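Local structure of beta-lactamase OXA-2 (1K38) at residues A[17-22]-A[229-234]; A[145-150]-A[213-218]; A[152-157]-A[174-179]. The protein hydrolyses the beta-lactam ring of penicillins such as oxacillin, giving a substituted beta-amino acid and so conferring antibiotic resistance. All coordinates share one frame; numbering follows the deposited sequence.

Interaction 1: residues A[17-22]-A[229-234]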
loop_
_atom_site.group_PDB
_atom_site.type_symbol
_atom_site.label_atom_id
_atom_site.label_comp_id
_atom_site.label_asym_id
_atom_site.label_seq_id
_atom_site.Cartn_x
_atom_site.Cartn_y
_atom_site.Cartn_z
ATOM N N PHE A 17 -20.013 -21.401 8.384
ATOM C CA PHE A 17 -19.826 -21.505 6.947
ATOM C C PHE A 17 -19.611 -22.945 6.504
ATOM O O PHE A 17 -19.072 -23.198 5.427
ATOM C CB PHE A 17 -18.647 -20.624 6.524
ATOM C CG PHE A 17 -18.896 -19.162 6.733
ATOM C CD1 PHE A 17 -19.747 -18.463 5.880
ATOM C CD2 PHE A 17 -18.334 -18.493 7.814
ATOM C CE1 PHE A 17 -20.035 -17.121 6.104
ATOM C CE2 PHE A 17 -18.617 -17.149 8.047
ATOM C CZ PHE A 17 -19.472 -16.464 7.187
ATOM N N GLN A 18 -20.051 -23.880 7.344
ATOM C CA GLN A 18 -19.934 -25.305 7.062
ATOM C C GLN A 18 -18.594 -25.628 6.413
ATOM O O GLN A 18 -18.535 -26.203 5.327
ATOM C CB GLN A 18 -21.082 -25.745 6.149
ATOM C CG GLN A 18 -22.460 -25.513 6.759
ATOM C CD GLN A 18 -23.586 -25.772 5.780
ATOM O OE1 GLN A 18 -23.698 -25.102 4.755
ATOM N NE2 GLN A 18 -24.431 -26.747 6.095
ATOM N N ALA A 19 -17.517 -25.254 7.093
ATOM C CA ALA A 19 -16.181 -25.490 6.573
ATOM C C ALA A 19 -15.308 -26.249 7.560
ATOM O O ALA A 19 -15.533 -26.217 8.771
ATOM C CB ALA A 19 -15.522 -24.156 6.220
ATOM N N LYS A 20 -14.313 -26.941 7.020
ATOM C CA LYS A 20 -13.370 -27.695 7.830
ATOM C C LYS A 20 -11.991 -27.129 7.521
ATOM O O LYS A 20 -11.586 -27.062 6.364
ATOM C CB LYS A 20 -13.418 -29.181 7.471
ATOM C CG LYS A 20 -14.778 -29.830 7.698
ATOM C CD LYS A 20 -15.213 -29.726 9.155
ATOM C CE LYS A 20 -16.588 -30.337 9.367
ATOM N NZ LYS A 20 -17.036 -30.209 10.781
ATOM N N GLY A 21 -11.272 -26.706 8.551
ATOM C CA GLY A 21 -9.956 -26.156 8.308
ATOM C C GLY A 21 -9.236 -25.720 9.562
ATOM O O GLY A 21 -9.543 -26.167 10.668
ATOM N N THR A 22 -8.271 -24.828 9.376
ATOM C CA THR A 22 -7.462 -24.317 10.474
ATOM C C THR A 22 -7.173 -22.839 10.263
ATOM O O THR A 22 -7.298 -22.321 9.157
ATOM C CB THR A 22 -6.104 -25.059 10.545
ATOM O OG1 THR A 22 -5.359 -24.611 11.686
ATOM C CG2 THR A 22 -5.278 -24.793 9.280
ATOM N N GLU A 229 -12.304 -15.877 2.932
ATOM C CA GLU A 229 -12.377 -14.537 3.500
ATOM C C GLU A 229 -13.481 -14.397 4.546
ATOM O O GLU A 229 -13.322 -13.671 5.531
ATOM C CB GLU A 229 -12.587 -13.491 2.399
ATOM C CG GLU A 229 -11.326 -13.138 1.629
ATOM C CD GLU A 229 -11.454 -11.830 0.861
ATOM O OE1 GLU A 229 -12.052 -10.873 1.403
ATOM O OE2 GLU A 229 -10.943 -11.751 -0.276
ATOM N N ALA A 230 -14.596 -15.093 4.350
ATOM C CA ALA A 230 -15.701 -14.990 5.297
ATOM C C ALA A 230 -15.293 -15.407 6.708
ATOM O O ALA A 230 -15.582 -14.710 7.677
ATOM C CB ALA A 230 -16.882 -15.828 4.821
ATOM N N ILE A 231 -14.624 -16.549 6.822
ATOM C CA ILE A 231 -14.197 -17.038 8.126
ATOM C C ILE A 231 -13.139 -16.131 8.755
ATOM O O ILE A 231 -13.255 -15.748 9.917
ATOM C CB ILE A 231 -13.659 -18.484 8.015
ATOM C CG1 ILE A 231 -14.790 -19.403 7.539
ATOM C CG2 ILE A 231 -13.118 -18.954 9.363
ATOM C CD1 ILE A 231 -14.338 -20.791 7.128
ATOM N N VAL A 232 -12.109 -15.778 7.991
ATOM C CA VAL A 232 -11.063 -14.916 8.525
ATOM C C VAL A 232 -11.601 -13.558 8.958
ATOM O O VAL A 232 -11.279 -13.073 10.045
ATOM C CB VAL A 232 -9.936 -14.688 7.497
ATOM C CG1 VAL A 232 -8.918 -13.697 8.060
ATOM C CG2 VAL A 232 -9.256 -16.007 7.174
ATOM N N ARG A 233 -12.415 -12.936 8.113
ATOM C CA ARG A 233 -12.961 -11.631 8.455
ATOM C C ARG A 233 -13.825 -11.683 9.711
ATOM O O ARG A 233 -13.771 -10.771 10.533
ATOM C CB ARG A 233 -13.757 -11.057 7.280
ATOM C CG ARG A 233 -12.883 -10.610 6.112
ATOM C CD ARG A 233 -13.731 -10.103 4.955
ATOM N NE ARG A 233 -12.920 -9.677 3.814
ATOM C CZ ARG A 233 -12.395 -8.464 3.678
ATOM N NH1 ARG A 233 -12.595 -7.541 4.612
ATOM N NH2 ARG A 233 -11.663 -8.174 2.609
ATOM N N ALA A 234 -14.610 -12.748 9.862
ATOM C CA ALA A 234 -15.464 -12.890 11.040
ATOM C C ALA A 234 -14.592 -12.966 12.290
ATOM O O ALA A 234 -14.868 -12.316 13.300
ATOM C CB ALA A 234 -16.326 -14.140 10.925
#

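Interaction 2: residues A[145-150]-A[213-218]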
loop_
_atom_site.group_PDB
_atom_site.type_symbol
_atom_site.label_atom_id
_atom_site.label_comp_id
_atom_site.label_asym_id
_atom_site.label_seq_id
_atom_site.Cartn_x
_atom_site.Cartn_y
_atom_site.Cartn_z
ATOM N N ILE A 145 3.735 -26.246 2.588
ATOM C CA ILE A 145 4.001 -25.396 3.745
ATOM C C ILE A 145 2.778 -25.368 4.669
ATOM O O ILE A 145 1.645 -25.493 4.206
ATOM C CB ILE A 145 4.350 -23.959 3.263
ATOM C CG1 ILE A 145 4.755 -23.077 4.443
ATOM C CG2 ILE A 145 3.162 -23.366 2.505
ATOM C CD1 ILE A 145 5.334 -21.723 4.026
ATOM N N SER A 146 3.002 -25.215 5.974
ATOM C CA SER A 146 1.895 -25.187 6.930
ATOM C C SER A 146 1.410 -23.775 7.233
ATOM O O SER A 146 2.075 -22.788 6.904
ATOM C CB SER A 146 2.309 -25.837 8.247
ATOM O OG SER A 146 3.172 -24.981 8.979
ATOM N N ALA A 147 0.253 -23.685 7.880
ATOM C CA ALA A 147 -0.300 -22.386 8.238
ATOM C C ALA A 147 0.643 -21.666 9.197
ATOM O O ALA A 147 0.828 -20.456 9.092
ATOM C CB ALA A 147 -1.679 -22.551 8.873
ATOM N N GLN A 148 1.245 -22.404 10.127
ATOM C CA GLN A 148 2.162 -21.776 11.066
ATOM C C GLN A 148 3.412 -21.280 10.351
ATOM O O GLN A 148 3.951 -20.225 10.695
ATOM C CB GLN A 148 2.523 -22.741 12.203
ATOM C CG GLN A 148 1.403 -22.859 13.234
ATOM C CD GLN A 148 1.872 -23.411 14.568
ATOM O OE1 GLN A 148 2.973 -23.099 15.031
ATOM N NE2 GLN A 148 1.029 -24.217 15.205
ATOM N N GLU A 149 3.860 -22.025 9.347
ATOM C CA GLU A 149 5.034 -21.622 8.583
ATOM C C GLU A 149 4.727 -20.389 7.726
ATOM O O GLU A 149 5.604 -19.556 7.490
ATOM C CB GLU A 149 5.521 -22.785 7.718
ATOM C CG GLU A 149 6.089 -23.930 8.542
ATOM C CD GLU A 149 6.582 -25.079 7.694
ATOM O OE1 GLU A 149 5.841 -25.511 6.791
ATOM O OE2 GLU A 149 7.709 -25.560 7.941
ATOM N N GLN A 150 3.483 -20.267 7.266
ATOM C CA GLN A 150 3.096 -19.098 6.476
ATOM C C GLN A 150 3.185 -17.864 7.370
ATOM O O GLN A 150 3.639 -16.805 6.937
ATOM C CB GLN A 150 1.662 -19.240 5.949
ATOM C CG GLN A 150 1.491 -20.307 4.869
ATOM C CD GLN A 150 1.410 -19.735 3.461
ATOM O OE1 GLN A 150 1.975 -18.676 3.170
ATOM N NE2 GLN A 150 0.709 -20.442 2.574
ATOM N N ALA A 213 -3.369 -16.877 8.892
ATOM C CA ALA A 213 -3.125 -17.896 7.891
ATOM C C ALA A 213 -4.197 -18.951 8.087
ATOM O O ALA A 213 -4.227 -19.644 9.107
ATOM C CB ALA A 213 -1.731 -18.502 8.055
ATOM N N LEU A 214 -5.098 -19.038 7.116
ATOM C CA LEU A 214 -6.182 -20.003 7.159
ATOM C C LEU A 214 -6.197 -20.889 5.936
ATOM O O LEU A 214 -5.852 -20.453 4.844
ATOM C CB LEU A 214 -7.545 -19.287 7.235
ATOM C CG LEU A 214 -8.814 -20.119 6.932
ATOM C CD1 LEU A 214 -9.984 -19.556 7.708
ATOM C CD2 LEU A 214 -9.129 -20.122 5.425
ATOM N N ASN A 215 -6.548 -22.154 6.133
ATOM C CA ASN A 215 -6.740 -23.035 4.995
ATOM C C ASN A 215 -7.932 -23.910 5.333
ATOM O O ASN A 215 -8.206 -24.186 6.505
ATOM C CB ASN A 215 -5.482 -23.846 4.581
ATOM C CG ASN A 215 -5.014 -24.849 5.614
ATOM O OD1 ASN A 215 -5.741 -25.763 6.007
ATOM N ND2 ASN A 215 -3.762 -24.703 6.033
ATOM N N ILE A 216 -8.685 -24.264 4.301
ATOM C CA ILE A 216 -9.871 -25.093 4.456
ATOM C C ILE A 216 -9.981 -26.050 3.289
ATOM O O ILE A 216 -9.461 -25.786 2.208
ATOM C CB ILE A 216 -11.180 -24.256 4.459
ATOM C CG1 ILE A 216 -11.237 -23.356 3.218
ATOM C CG2 ILE A 216 -11.282 -23.445 5.749
ATOM C CD1 ILE A 216 -12.582 -22.676 3.017
ATOM N N ASP A 217 -10.652 -27.173 3.510
ATOM C CA ASP A 217 -10.853 -28.111 2.420
ATOM C C ASP A 217 -11.963 -27.497 1.575
ATOM O O ASP A 217 -12.782 -26.730 2.084
ATOM C CB ASP A 217 -11.295 -29.476 2.949
ATOM C CG ASP A 217 -10.261 -30.110 3.841
ATOM O OD1 ASP A 217 -9.058 -29.904 3.583
ATOM O OD2 ASP A 217 -10.648 -30.829 4.788
ATOM N N THR A 218 -11.993 -27.828 0.289
ATOM C CA THR A 218 -13.024 -27.283 -0.591
ATOM C C THR A 218 -13.777 -28.383 -1.337
ATOM O O THR A 218 -13.625 -28.542 -2.546
ATOM C CB THR A 218 -12.426 -26.303 -1.626
ATOM O OG1 THR A 218 -11.489 -26.992 -2.463
ATOM C CG2 THR A 218 -11.721 -25.149 -0.918
HETATM O O HOH W 1 -1.659 -25.997 7.748
#

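Interaction 3: residues A[152-157]-A[174-179]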
loop_
_atom_site.group_PDB
_atom_site.type_symbol
_atom_site.label_atom_id
_atom_site.label_comp_id
_atom_site.label_asym_id
_atom_site.label_seq_id
_atom_site.Cartn_x
_atom_site.Cartn_y
_atom_site.Cartn_z
ATOM N N ALA A 152 5.121 -17.394 10.011
ATOM C CA ALA A 152 6.529 -17.071 10.220
ATOM C C ALA A 152 7.111 -16.348 9.010
ATOM O O ALA A 152 7.856 -15.380 9.159
ATOM C CB ALA A 152 7.323 -18.342 10.510
ATOM N N PHE A 153 6.770 -16.815 7.814
ATOM C CA PHE A 153 7.255 -16.193 6.591
ATOM C C PHE A 153 6.720 -14.769 6.442
ATOM O O PHE A 153 7.471 -13.845 6.132
ATOM C CB PHE A 153 6.840 -17.020 5.373
ATOM C CG PHE A 153 7.067 -16.317 4.070
ATOM C CD1 PHE A 153 8.356 -16.135 3.581
ATOM C CD2 PHE A 153 5.995 -15.791 3.353
ATOM C CE1 PHE A 153 8.578 -15.439 2.402
ATOM C CE2 PHE A 153 6.206 -15.091 2.171
ATOM C CZ PHE A 153 7.505 -14.913 1.694
ATOM N N LEU A 154 5.419 -14.593 6.663
ATOM C CA LEU A 154 4.800 -13.276 6.537
ATOM C C LEU A 154 5.388 -12.257 7.504
ATOM O O LEU A 154 5.543 -11.084 7.160
ATOM C CB LEU A 154 3.287 -13.383 6.761
ATOM C CG LEU A 154 2.523 -14.162 5.685
ATOM C CD1 LEU A 154 1.098 -14.411 6.162
ATOM C CD2 LEU A 154 2.529 -13.389 4.365
ATOM N N ARG A 155 5.711 -12.699 8.715
ATOM C CA ARG A 155 6.279 -11.792 9.706
ATOM C C ARG A 155 7.651 -11.296 9.262
ATOM O O ARG A 155 8.002 -10.136 9.499
ATOM C CB ARG A 155 6.355 -12.485 11.067
ATOM C CG ARG A 155 4.981 -12.861 11.581
ATOM C CD ARG A 155 5.044 -13.613 12.893
ATOM N NE ARG A 155 5.024 -12.721 14.046
ATOM C CZ ARG A 155 4.803 -13.137 15.288
ATOM N NH1 ARG A 155 4.589 -14.427 15.522
ATOM N NH2 ARG A 155 4.776 -12.269 16.290
ATOM N N LYS A 156 8.420 -12.160 8.604
ATOM C CA LYS A 156 9.738 -11.760 8.118
ATOM C C LYS A 156 9.583 -10.713 7.015
ATOM O O LYS A 156 10.304 -9.716 6.990
ATOM C CB LYS A 156 10.515 -12.975 7.609
ATOM C CG LYS A 156 10.957 -13.909 8.732
ATOM C CD LYS A 156 11.869 -15.025 8.247
ATOM C CE LYS A 156 11.131 -16.031 7.394
ATOM N NZ LYS A 156 11.977 -17.239 7.164
ATOM N N LEU A 157 8.629 -10.931 6.114
ATOM C CA LEU A 157 8.367 -9.987 5.029
ATOM C C LEU A 157 7.962 -8.631 5.613
ATOM O O LEU A 157 8.434 -7.579 5.178
ATOM C CB LEU A 157 7.240 -10.517 4.130
ATOM C CG LEU A 157 6.772 -9.589 3.000
ATOM C CD1 LEU A 157 7.941 -9.264 2.073
ATOM C CD2 LEU A 157 5.645 -10.260 2.214
ATOM N N ASP A 174 3.118 -4.057 -1.184
ATOM C CA ASP A 174 2.179 -3.131 -1.789
ATOM C C ASP A 174 1.230 -3.899 -2.715
ATOM O O ASP A 174 0.026 -3.648 -2.731
ATOM C CB ASP A 174 2.912 -2.042 -2.565
ATOM C CG ASP A 174 2.057 -0.813 -2.748
ATOM O OD1 ASP A 174 2.196 0.159 -1.958
ATOM O OD2 ASP A 174 1.220 -0.845 -3.663
ATOM N N LEU A 175 1.769 -4.849 -3.472
ATOM C CA LEU A 175 0.952 -5.653 -4.383
ATOM C C LEU A 175 -0.116 -6.449 -3.623
ATOM O O LEU A 175 -1.189 -6.737 -4.159
ATOM C CB LEU A 175 1.852 -6.605 -5.189
ATOM C CG LEU A 175 2.836 -5.924 -6.150
ATOM C CD1 LEU A 175 3.802 -6.956 -6.720
ATOM C CD2 LEU A 175 2.066 -5.231 -7.269
ATOM N N MET A 176 0.179 -6.778 -2.368
ATOM C CA MET A 176 -0.730 -7.540 -1.510
ATOM C C MET A 176 -1.913 -6.742 -0.956
ATOM O O MET A 176 -2.826 -7.320 -0.366
ATOM C CB MET A 176 0.043 -8.133 -0.325
ATOM C CG MET A 176 0.998 -9.265 -0.681
ATOM S SD MET A 176 2.045 -9.706 0.719
ATOM C CE MET A 176 0.812 -10.277 1.908
ATOM N N ILE A 177 -1.915 -5.425 -1.136
ATOM C CA ILE A 177 -3.012 -4.627 -0.592
ATOM C C ILE A 177 -4.362 -5.032 -1.165
ATOM O O ILE A 177 -4.560 -5.042 -2.382
ATOM C CB ILE A 177 -2.787 -3.124 -0.835
ATOM C CG1 ILE A 177 -1.532 -2.667 -0.082
ATOM C CG2 ILE A 177 -3.999 -2.330 -0.362
ATOM C CD1 ILE A 177 -1.023 -1.305 -0.523
ATOM N N VAL A 178 -5.288 -5.352 -0.267
ATOM C CA VAL A 178 -6.635 -5.767 -0.645
ATOM C C VAL A 178 -7.684 -4.752 -0.203
ATOM O O VAL A 178 -8.717 -4.591 -0.856
ATOM C CB VAL A 178 -6.981 -7.143 -0.018
ATOM C CG1 VAL A 178 -8.443 -7.495 -0.277
ATOM C CG2 VAL A 178 -6.073 -8.216 -0.602
ATOM N N GLU A 179 -7.413 -4.063 0.897
ATOM C CA GLU A 179 -8.354 -3.087 1.431
ATOM C C GLU A 179 -7.632 -2.210 2.442
ATOM O O GLU A 179 -6.622 -2.616 3.015
ATOM C CB GLU A 179 -9.506 -3.826 2.127
ATOM C CG GLU A 179 -10.809 -3.060 2.216
ATOM C CD GLU A 179 -11.911 -3.891 2.850
ATOM O OE1 GLU A 179 -11.987 -5.101 2.549
ATOM O OE2 GLU A 179 -12.703 -3.335 3.639
#

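Interaction 1: residues A[17-22]-A[229-234]
Phe17 lays its ring against the helix 226-238, and the methyl group of Ala230 sits over one face of it. Ala230 CB lies 3.7 Å from the centroid of the Phe17 ring and 18° off the ring normal, which makes this a CH-pi contact; the methyl is displaced toward the rim, so that Phe17 CZ is 3.6 Å from Ala230 CB. Alanine suits the place because its single methyl lets the flat ring come close to the helix. Ile231, on the next position of the helix, meets the same ring obliquely, with its CG1 3.7 Å from Phe17 CD2. Its chain then runs on past the phenylalanine, the two side chains sliding by each other in opposite directions, until CD1 of Ile231 reaches CB of Ala19 at 3.7 Å. Between them Phe17 and Ala19 cover the helix just where the chain leaves helix 11-16 to enter strand 21-27. That helix ends in a Schellman motif, with Gln18 as its C-prime residue at positive phi (40°), and the Gln18 side chain points away from the packed side, while Phe17 and Ala19 face it. Ile231 is buried further by Phe14 and by Leu214 of strand 208-217, whereas on the solvent side Phe17 and Ala230 remain partly exposed. The side of the helix that takes no part in this contact is polar. There Arg233 grips one carboxylate oxygen side-on: NE donates to the anti lone pair of Glu229 OE1 (2.8 Å), and NH2 comes to the same oxygen on its syn side (3.0 Å) but 34° out of the carboxylate plane. Arg182 of the second subunit also bridges to Glu229, so this charged flank takes part in the subunit interface.

Interaction 2: residues A[145-150]-A[213-218]
Ala147, in the first turn of helix 147-158, and Ala213, on strand 208-217, turn their methyl groups toward each other where the helix packs on the central sheet of the penicillin-binding, transpeptidase-like fold. Ala147 CB and Ala213 CB are 4.1 Å apart. Small residues suit both places, since the CA atoms of Ala147 and Ala213 approach to 5.3 Å and leave little room for a longer side chain. The methyl of Ala213 also meets the helix backbone, its CB lying 3.4 Å from Ala147 O, and one turn on it touches CB of Gln150. Beyond that carbon the Gln150 chain bends at chi2 (-102°), and its amide nitrogen bonds to Thr52, next to the predicted nucleophile Ser51. Ser146 is the N-cap and forms a capping box with Glu149: Ser146 OG accepts from Glu149 N at 3.1 Å, while Glu149 OE1 accepts from Ser146 N. The box thus gives acceptors to the amides of Ser146 and Glu149.

Asn215, two residues along the strand, also directs its side chain at the helix. Its OD1 accepts from Arg42, which leaves ND2 to face the helix terminus, near CB of Ala147. A water completes the junction, accepting from Ala147 N and from Asn215 ND2, each at 3.0 Å.

Interaction 3: residues A[152-157]-A[174-179]
Met176 sets its CG anti to the carbonyl carbon (chi1 -71°) and keeps the chain extended at chi2, which brings SD to Leu157; the bend at chi3 (63°) then swings CE toward Leu154. In Leu157, chi1 puts CG anti to the backbone N and directs the branch toward Met176, and chi2 (59°) turns CD2 to the sulfur. The two meet where helix 147-158 faces the turn joining helix 166-175 to strand 177-181, outermost in the sheet of this chain, at the boundary between the mainly helical part of this beta-lactamase fold and its central sheet. The backbones stay well apart, the nearest CA atoms, those of Leu154 and Met176, being 11.3 Å from each other, so long apolar side chains are needed to span the distance. Methionine fits because it is unbranched and flexible, and its polarisable sulfur packs readily against aliphatic carbon. Leu157 and Met176 slide past each other in opposite directions rather than meeting end to end. One turn earlier in the helix, Leu154 offers a second branch, though at a longer distance. All three side chains are buried, and all three also lie against Trp202 of strand 196-205, whose large side chain makes a common apolar surface for them.

The backbone of Met176 hydrogen-bonds with that of Ala188, and its side chain comes within about 5 Å of that of Lys189. The contact therefore lies beside strand 184-192, which carries the residues that probably bind substrate. Just after it, Val178 and Glu179 both face Leu186 in a classic beta bulge. Across the contact the close approach is Leu157 CD2 to Met176 SD, 3.9 Å, while Leu154 CD2 stands 4.3 Å from Met176 CE.

All three contacts reach the same mixed sheet. Interactions 2 and 3 share helix 147-158 and lie about 15 Å apart between centres, while interaction 1 brings in helix 226-238, its centre about 12 Å from interaction 2 and 20 Å from interaction 3. Along the chain the pairs are concentric: 17-22 with 229-234 encloses 145-150 with 213-218, which in turn encloses 152-157 with 174-179. Strands 21-27 and 208-217 are neighbours, and Thr22 N probably bonds to Asn215 O, joining interactions 1 and 2; Arg233 bridges to Glu179, joining 1 and 3. Terminal and internal parts of the chain thus meet on one sheet, and interactions 1 and 3 both touch the second subunit.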